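Local coordinates for protein endoglucanase EG-II (Hypocrea jecorina, PDB 3QR3) that hydrolyses internal beta-1,4-glucosidic bonds of cellulose through its catalytic domain, a TIM barrel of glycoside hydrolase family 5, at residues A[47-52]-A[94-99]; A[85-90]-A[134-139]. All blocks are in the same frame, centred on the assembly; numbering follows the deposited sequence.

Contact 1: A[47-52]-A[94-99]; sequences QMQHFV and LSLGAY
Leu96, in the turn just after helix 80-95, reaches onto the flank of helix 44-55, where it meets Met48, Gln49 and Val52. Gln49 and Val52 follow Met48 by one and four positions, which puts the three on one side of the helix. The apolar contacts all run through the two methyls and CB of Leu96. CD1 of Leu96 sits 3.6 Å from CB of Met48 and also lies against the Met48 backbone. CD2 of Leu96 packs over Gln49, 3.9 Å from CA of Gln49 and 4.1 Å from its CG. The two side chains cross at about a right angle. The Gln49 chain has CG anti to the backbone N (chi1 -177°), and the extended chain beyond CG leads away; Leu96 meets the part near the backbone. Nearer the backbone of Leu96, CG2 of Val52 touches CB of Leu96 at 3.9 Å. CG1 of Val52 approaches the carbonyl O of Leu96 at 3.8 Å, a van der Waals contact.

No hydrogen bond crosses between the segments. Arg141 NH1 takes the carbonyls of Leu94 and Ala98. Gly97 has positive phi (79°) and closes a Schellman motif at the end of helix 80-95, with its N bonded to Leu94 O at 3.0 Å. This turn leads the chain into strand 99-104. Beneath the contact, Met48, Val52 and Ala98 all touch Phe60 of strand 59-64.

The contact joins two neighbouring outer helices of the TIM barrel. Without hydrogen bonds across it, fit and dispersion probably dominate. Leu96 is the hub, and Met48 also packs on Leu89 and Cys93.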
ATOM      1  N   GLN A  47     -11.990   9.325   9.153  1.00 14.22           N
ATOM      2  CA  GLN A  47     -10.797   9.954   8.583  1.00 18.93           C
ATOM      3  C   GLN A  47     -10.893   9.971   7.062  1.00 18.72           C
ATOM      4  O   GLN A  47     -10.704  11.013   6.425  1.00 19.23           O
ATOM      5  CB  GLN A  47      -9.517   9.226   9.001  1.00 14.39           C
ATOM      6  CG  GLN A  47      -9.080   9.453  10.433  1.00 20.27           C
ATOM      7  CD  GLN A  47      -7.913   8.564  10.818  1.00 21.36           C
ATOM      8  OE1 GLN A  47      -7.032   8.291   9.998  1.00 19.14           O
ATOM      9  NE2 GLN A  47      -7.903   8.098  12.064  1.00 16.05           N
ATOM     10  N   MET A  48     -11.184   8.816   6.476  1.00 16.30           N
ATOM     11  CA  MET A  48     -11.288   8.725   5.016  1.00 20.88           C
ATOM     12  C   MET A  48     -12.307   9.722   4.452  1.00 19.75           C
ATOM     13  O   MET A  48     -12.072  10.344   3.419  1.00 19.08           O
ATOM     14  CB  MET A  48     -11.634   7.301   4.576  1.00 18.48           C
ATOM     15  CG  MET A  48     -10.483   6.303   4.746  1.00 19.77           C
ATOM     16  SD  MET A  48     -10.810   4.710   3.962  1.00 24.02           S
ATOM     17  CE  MET A  48     -12.074   4.052   5.048  1.00 20.29           C
ATOM     18  N   GLN A  49     -13.433   9.878   5.139  1.00 21.39           N
ATOM     19  CA  GLN A  49     -14.474  10.785   4.660  1.00 20.62           C
ATOM     20  C   GLN A  49     -13.948  12.224   4.614  1.00 20.23           C
ATOM     21  O   GLN A  49     -14.180  12.951   3.650  1.00 21.61           O
ATOM     22  CB  GLN A  49     -15.726  10.685   5.532  1.00 23.34           C
ATOM     23  CG  GLN A  49     -16.883  11.545   5.054  1.00 28.13           C
ATOM     24  CD  GLN A  49     -18.041  11.560   6.034  1.00 39.18           C
ATOM     25  OE1 GLN A  49     -19.203  11.621   5.634  1.00 45.69           O
ATOM     26  NE2 GLN A  49     -17.727  11.508   7.327  1.00 47.98           N
ATOM     27  N   HIS A  50     -13.232  12.621   5.659  1.00 18.91           N
ATOM     28  CA  HIS A  50     -12.549  13.910   5.681  1.00 23.01           C
ATOM     29  C   HIS A  50     -11.542  14.044   4.532  1.00 18.50           C
ATOM     30  O   HIS A  50     -11.519  15.053   3.829  1.00 21.34           O
ATOM     31  CB  HIS A  50     -11.845  14.107   7.028  1.00 18.64           C
ATOM     32  CG  HIS A  50     -10.657  15.012   6.967  1.00 19.95           C
ATOM     33  ND1 HIS A  50     -10.767  16.377   6.786  1.00 23.88           N
ATOM     34  CD2 HIS A  50      -9.332  14.752   7.074  1.00 21.02           C
ATOM     35  CE1 HIS A  50      -9.561  16.917   6.782  1.00 22.47           C
ATOM     36  NE2 HIS A  50      -8.672  15.953   6.952  1.00 25.70           N
ATOM     37  N   PHE A  51     -10.698  13.035   4.359  1.00 19.77           N
ATOM     38  CA  PHE A  51      -9.689  13.059   3.306  1.00 18.24           C
ATOM     39  C   PHE A  51     -10.315  13.224   1.926  1.00 18.25           C
ATOM     40  O   PHE A  51      -9.793  13.956   1.089  1.00 19.31           O
ATOM     41  CB  PHE A  51      -8.831  11.789   3.354  1.00 19.57           C
ATOM     42  CG  PHE A  51      -7.795  11.800   4.444  1.00 20.39           C
ATOM     43  CD1 PHE A  51      -6.979  12.905   4.625  1.00 19.36           C
ATOM     44  CD2 PHE A  51      -7.627  10.701   5.278  1.00 20.70           C
ATOM     45  CE1 PHE A  51      -6.015  12.917   5.620  1.00 20.41           C
ATOM     46  CE2 PHE A  51      -6.664  10.705   6.270  1.00 17.03           C
ATOM     47  CZ  PHE A  51      -5.861  11.815   6.446  1.00 19.50           C
ATOM     48  N   VAL A  52     -11.439  12.553   1.696  1.00 17.43           N
ATOM     49  CA  VAL A  52     -12.094  12.605   0.395  1.00 19.49           C
ATOM     50  C   VAL A  52     -12.816  13.941   0.211  1.00 25.80           C
ATOM     51  O   VAL A  52     -12.700  14.581  -0.837  1.00 24.43           O
ATOM     52  CB  VAL A  52     -13.097  11.438   0.199  1.00 21.61           C
ATOM     53  CG1 VAL A  52     -13.944  11.651  -1.069  1.00 25.83           C
ATOM     54  CG2 VAL A  52     -12.359  10.102   0.131  1.00 20.09           C
ATOM     55  N   LEU A  94     -14.599   2.244  -0.268  1.00 21.34           N
ATOM     56  CA  LEU A  94     -15.257   2.171  -1.578  1.00 27.84           C
ATOM     57  C   LEU A  94     -16.514   3.048  -1.651  1.00 23.64           C
ATOM     58  O   LEU A  94     -16.847   3.572  -2.706  1.00 22.21           O
ATOM     59  CB  LEU A  94     -15.619   0.722  -1.916  1.00 20.30           C
ATOM     60  CG  LEU A  94     -14.487  -0.282  -2.144  1.00 20.57           C
ATOM     61  CD1 LEU A  94     -15.069  -1.665  -2.244  1.00 17.31           C
ATOM     62  CD2 LEU A  94     -13.675   0.055  -3.404  1.00 19.68           C
ATOM     63  N   SER A  95     -17.200   3.200  -0.524  1.00 26.34           N
ATOM     64  CA  SER A  95     -18.434   3.983  -0.459  1.00 23.01           C
ATOM     65  C   SER A  95     -18.201   5.455  -0.729  1.00 26.30           C
ATOM     66  O   SER A  95     -19.127   6.188  -1.078  1.00 27.33           O
ATOM     67  CB  SER A  95     -19.100   3.816   0.909  1.00 19.30           C
ATOM     68  OG  SER A  95     -19.640   2.508   1.051  1.00 26.57           O
ATOM     69  N   LEU A  96     -16.958   5.883  -0.556  1.00 23.15           N
ATOM     70  CA  LEU A  96     -16.570   7.266  -0.784  1.00 21.18           C
ATOM     71  C   LEU A  96     -16.166   7.505  -2.238  1.00 29.00           C
ATOM     72  O   LEU A  96     -15.715   8.593  -2.587  1.00 23.32           O
ATOM     73  CB  LEU A  96     -15.408   7.623   0.146  1.00 19.54           C
ATOM     74  CG  LEU A  96     -15.790   7.668   1.625  1.00 23.62           C
ATOM     75  CD1 LEU A  96     -14.554   7.582   2.500  1.00 25.03           C
ATOM     76  CD2 LEU A  96     -16.582   8.936   1.915  1.00 26.04           C
ATOM     77  N   GLY A  97     -16.319   6.482  -3.077  1.00 19.70           N
ATOM     78  CA  GLY A  97     -15.924   6.569  -4.474  1.00 26.13           C
ATOM     79  C   GLY A  97     -14.425   6.396  -4.702  1.00 25.68           C
ATOM     80  O   GLY A  97     -13.946   6.478  -5.830  1.00 26.05           O
ATOM     81  N   ALA A  98     -13.676   6.162  -3.630  1.00 22.65           N
ATOM     82  CA  ALA A  98     -12.227   5.997  -3.739  1.00 21.43           C
ATOM     83  C   ALA A  98     -11.859   4.615  -4.258  1.00 21.01           C
ATOM     84  O   ALA A  98     -12.681   3.703  -4.255  1.00 20.02           O
ATOM     85  CB  ALA A  98     -11.548   6.242  -2.391  1.00 17.97           C
ATOM     86  N   TYR A  99     -10.620   4.485  -4.719  1.00 18.20           N
ATOM     87  CA  TYR A  99      -9.990   3.189  -4.932  1.00 15.42           C
ATOM     88  C   TYR A  99      -9.394   2.743  -3.615  1.00 19.28           C
ATOM     89  O   TYR A  99      -8.936   3.573  -2.825  1.00 18.77           O
ATOM     90  CB  TYR A  99      -8.889   3.301  -5.981  1.00 18.06           C
ATOM     91  CG  TYR A  99      -9.405   3.178  -7.384  1.00 21.62           C
ATOM     92  CD1 TYR A  99     -10.148   4.195  -7.961  1.00 23.28           C
ATOM     93  CD2 TYR A  99      -9.141   2.043  -8.140  1.00 20.37           C
ATOM     94  CE1 TYR A  99     -10.620   4.084  -9.262  1.00 23.24           C
ATOM     95  CE2 TYR A  99      -9.610   1.922  -9.429  1.00 19.35           C
ATOM     96  CZ  TYR A  99     -10.348   2.945  -9.985  1.00 22.13           C
ATOM     97  OH  TYR A  99     -10.810   2.825 -11.275  1.00 25.95           O
TER

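Contact 2: A[85-90]-A[134-139]; sequences KYDQLV and SKYASQ
Tyr136 projects from helix 122-136 toward helix 80-95 and brings its hydroxyl against Asp87 and Val90. This is the tight part. Tyr136 OH donates a hydrogen bond to Asp87 OD1 at 2.7 Å. The oxygen is met on its anti side, 28° out of the carboxylate plane, and the carboxylate and ring planes stand 45° apart. Asp87 has CG anti to the backbone N (chi1 -172°), which carries the carboxylate toward the ring edge. Val90 adds apolar contact: its CG1 lies 3.8 Å from CE1 of Tyr136, and its CG2 3.7 Å from the Tyr136 OH. Val90 also rests on Leu62 of strand 59-64.

The outer side is looser. Lys135 is exposed, and its CE passes 3.8 Å from CG of Asp87. Its NZ stays 4.4 Å from Asp87 OD2, too far to count as a salt bridge. Within its own segment, CG of Lys135 lies over the centre of one face of the Tyr136 ring.

Gln91 NE2 also bonds Asp87 OD1, and it bonds Gln139 OE1 too. With two donors on one carboxylate oxygen, the Asp87 side chain is held in direction between adjacent barrel helices, and Lys135 probably adds a weak electrostatic pull.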
ATOM      1  N   LYS A  85     -14.741  -7.991   9.606  1.00 24.58           N
ATOM      2  CA  LYS A  85     -14.242  -6.744  10.174  1.00 17.09           C
ATOM      3  C   LYS A  85     -13.446  -5.954   9.131  1.00 20.91           C
ATOM      4  O   LYS A  85     -13.683  -4.773   8.921  1.00 19.13           O
ATOM      5  CB  LYS A  85     -13.371  -7.029  11.401  1.00 18.89           C
ATOM      6  CG  LYS A  85     -14.140  -7.560  12.623  1.00 16.79           C
ATOM      7  CD  LYS A  85     -15.149  -6.526  13.131  1.00 19.32           C
ATOM      8  CE  LYS A  85     -15.821  -6.988  14.424  1.00 24.26           C
ATOM      9  NZ  LYS A  85     -16.604  -5.887  15.053  1.00 30.03           N
ATOM     10  N   TYR A  86     -12.493  -6.608   8.479  1.00 18.70           N
ATOM     11  CA  TYR A  86     -11.677  -5.929   7.473  1.00 19.33           C
ATOM     12  C   TYR A  86     -12.527  -5.387   6.330  1.00 17.62           C
ATOM     13  O   TYR A  86     -12.295  -4.282   5.836  1.00 16.01           O
ATOM     14  CB  TYR A  86     -10.590  -6.864   6.942  1.00 16.02           C
ATOM     15  CG  TYR A  86      -9.652  -6.212   5.959  1.00 16.79           C
ATOM     16  CD1 TYR A  86      -8.750  -5.243   6.371  1.00 15.69           C
ATOM     17  CD2 TYR A  86      -9.669  -6.570   4.615  1.00 13.93           C
ATOM     18  CE1 TYR A  86      -7.877  -4.647   5.472  1.00 17.26           C
ATOM     19  CE2 TYR A  86      -8.809  -5.988   3.707  1.00 14.51           C
ATOM     20  CZ  TYR A  86      -7.914  -5.032   4.137  1.00 15.13           C
ATOM     21  OH  TYR A  86      -7.066  -4.445   3.234  1.00 15.57           O
ATOM     22  N   ASP A  87     -13.539  -6.144   5.928  1.00 18.07           N
ATOM     23  CA  ASP A  87     -14.399  -5.690   4.833  1.00 17.07           C
ATOM     24  C   ASP A  87     -15.156  -4.409   5.173  1.00 19.73           C
ATOM     25  O   ASP A  87     -15.501  -3.631   4.280  1.00 18.83           O
ATOM     26  CB  ASP A  87     -15.381  -6.775   4.382  1.00 18.09           C
ATOM     27  CG  ASP A  87     -16.137  -6.377   3.112  1.00 29.18           C
ATOM     28  OD1 ASP A  87     -15.476  -5.977   2.135  1.00 22.50           O
ATOM     29  OD2 ASP A  87     -17.384  -6.438   3.095  1.00 30.76           O
ATOM     30  N   GLN A  88     -15.417  -4.173   6.457  1.00 17.58           N
ATOM     31  CA  GLN A  88     -16.093  -2.937   6.839  1.00 20.84           C
ATOM     32  C   GLN A  88     -15.233  -1.740   6.463  1.00 15.94           C
ATOM     33  O   GLN A  88     -15.742  -0.713   6.021  1.00 19.37           O
ATOM     34  CB  GLN A  88     -16.414  -2.889   8.344  1.00 17.48           C
ATOM     35  CG  GLN A  88     -17.497  -3.844   8.792  1.00 23.73           C
ATOM     36  CD  GLN A  88     -17.658  -3.857  10.310  1.00 32.33           C
ATOM     37  OE1 GLN A  88     -17.399  -2.860  10.981  1.00 35.51           O
ATOM     38  NE2 GLN A  88     -18.086  -4.985  10.847  1.00 32.21           N
ATOM     39  N   LEU A  89     -13.928  -1.867   6.654  1.00 15.57           N
ATOM     40  CA  LEU A  89     -13.020  -0.774   6.319  1.00 16.14           C
ATOM     41  C   LEU A  89     -12.927  -0.628   4.786  1.00 15.43           C
ATOM     42  O   LEU A  89     -12.948   0.480   4.245  1.00 15.33           O
ATOM     43  CB  LEU A  89     -11.643  -1.021   6.941  1.00 15.74           C
ATOM     44  CG  LEU A  89     -10.602   0.085   6.759  1.00 18.73           C
ATOM     45  CD1 LEU A  89     -11.087   1.376   7.408  1.00 16.09           C
ATOM     46  CD2 LEU A  89      -9.263  -0.357   7.341  1.00 15.27           C
ATOM     47  N   VAL A  90     -12.861  -1.756   4.097  1.00 17.42           N
ATOM     48  CA  VAL A  90     -12.850  -1.764   2.631  1.00 22.42           C
ATOM     49  C   VAL A  90     -14.089  -1.094   2.023  1.00 20.64           C
ATOM     50  O   VAL A  90     -13.970  -0.240   1.149  1.00 19.51           O
ATOM     51  CB  VAL A  90     -12.732  -3.205   2.074  1.00 20.26           C
ATOM     52  CG1 VAL A  90     -12.781  -3.204   0.542  1.00 18.32           C
ATOM     53  CG2 VAL A  90     -11.450  -3.857   2.563  1.00 16.36           C
ATOM     54  N   SER A 134     -11.973 -13.613  -5.290  1.00 21.20           N
ATOM     55  CA  SER A 134     -13.344 -14.097  -5.407  1.00 22.15           C
ATOM     56  C   SER A 134     -14.311 -13.181  -4.656  1.00 23.77           C
ATOM     57  O   SER A 134     -15.382 -12.835  -5.164  1.00 24.76           O
ATOM     58  CB  SER A 134     -13.453 -15.528  -4.886  1.00 25.86           C
ATOM     59  OG  SER A 134     -14.795 -15.981  -4.951  1.00 38.13           O
ATOM     60  N   LYS A 135     -13.929 -12.774  -3.448  1.00 20.64           N
ATOM     61  CA  LYS A 135     -14.781 -11.886  -2.662  1.00 20.46           C
ATOM     62  C   LYS A 135     -14.992 -10.554  -3.378  1.00 22.98           C
ATOM     63  O   LYS A 135     -16.097 -10.027  -3.410  1.00 23.45           O
ATOM     64  CB  LYS A 135     -14.171 -11.625  -1.285  1.00 20.10           C
ATOM     65  CG  LYS A 135     -15.019 -10.711  -0.395  1.00 21.24           C
ATOM     66  CD  LYS A 135     -14.483 -10.664   1.036  1.00 21.43           C
ATOM     67  CE  LYS A 135     -15.442  -9.918   1.958  1.00 27.21           C
ATOM     68  NZ  LYS A 135     -16.694 -10.690   2.210  1.00 24.44           N
ATOM     69  N   TYR A 136     -13.925 -10.021  -3.965  1.00 16.94           N
ATOM     70  CA  TYR A 136     -13.956  -8.666  -4.499  1.00 20.23           C
ATOM     71  C   TYR A 136     -14.086  -8.581  -6.018  1.00 21.89           C
ATOM     72  O   TYR A 136     -13.998  -7.497  -6.588  1.00 20.62           O
ATOM     73  CB  TYR A 136     -12.717  -7.908  -4.015  1.00 18.94           C
ATOM     74  CG  TYR A 136     -12.773  -7.662  -2.527  1.00 20.64           C
ATOM     75  CD1 TYR A 136     -13.803  -6.920  -1.982  1.00 23.09           C
ATOM     76  CD2 TYR A 136     -11.826  -8.205  -1.664  1.00 22.17           C
ATOM     77  CE1 TYR A 136     -13.890  -6.699  -0.624  1.00 20.21           C
ATOM     78  CE2 TYR A 136     -11.901  -7.983  -0.288  1.00 20.15           C
ATOM     79  CZ  TYR A 136     -12.937  -7.227   0.219  1.00 17.17           C
ATOM     80  OH  TYR A 136     -13.046  -6.991   1.576  1.00 19.03           O
ATOM     81  N   ALA A 137     -14.310  -9.722  -6.663  1.00 19.28           N
ATOM     82  CA  ALA A 137     -14.328  -9.784  -8.126  1.00 22.36           C
ATOM     83  C   ALA A 137     -15.227  -8.730  -8.775  1.00 24.15           C
ATOM     84  O   ALA A 137     -14.877  -8.170  -9.809  1.00 24.55           O
ATOM     85  CB  ALA A 137     -14.715 -11.187  -8.601  1.00 19.81           C
ATOM     86  N   SER A 138     -16.379  -8.458  -8.167  1.00 23.60           N
ATOM     87  CA  SER A 138     -17.361  -7.564  -8.776  1.00 28.34           C
ATOM     88  C   SER A 138     -17.122  -6.094  -8.441  1.00 27.91           C
ATOM     89  O   SER A 138     -17.842  -5.231  -8.925  1.00 25.56           O
ATOM     90  CB  SER A 138     -18.778  -7.948  -8.349  1.00 29.34           C
ATOM     91  OG  SER A 138     -18.971  -7.690  -6.965  1.00 37.96           O
ATOM     92  N   GLN A 139     -16.113  -5.808  -7.620  1.00 25.52           N
ATOM     93  CA  GLN A 139     -15.835  -4.423  -7.216  1.00 20.41           C
ATOM     94  C   GLN A 139     -14.555  -3.896  -7.861  1.00 26.72           C
ATOM     95  O   GLN A 139     -13.451  -4.169  -7.389  1.00 21.64           O
ATOM     96  CB  GLN A 139     -15.789  -4.318  -5.695  1.00 21.13           C
ATOM     97  CG  GLN A 139     -17.086  -4.783  -5.052  1.00 24.72           C
ATOM     98  CD  GLN A 139     -17.150  -4.507  -3.563  1.00 30.96           C
ATOM     99  OE1 GLN A 139     -16.436  -5.125  -2.770  1.00 28.88           O
ATOM    100  NE2 GLN A 139     -18.026  -3.594  -3.170  1.00 29.08           N
TER

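From the N terminus, helix 44-55 comes first and supplies 47-52. The chain then runs through strand 59-64 to helix 80-95, which supplies 85-90 and, at its end, the start of 94-99. Contact 1 closes this loop of 41 residues. Strand 99-104 follows, then helix 122-136 and the turn after it, where contact 2 closes a loop of 43 residues. The two loops cross, since 85-90 lies inside the first and 94-99 inside the second. Helix 80-95 is shared, with helix 44-55 and helix 122-136 as its two partners. The contacts also touch directly, through Met48 with Leu89 and Leu94 with Gln139. Three successive barrel helices are thereby linked.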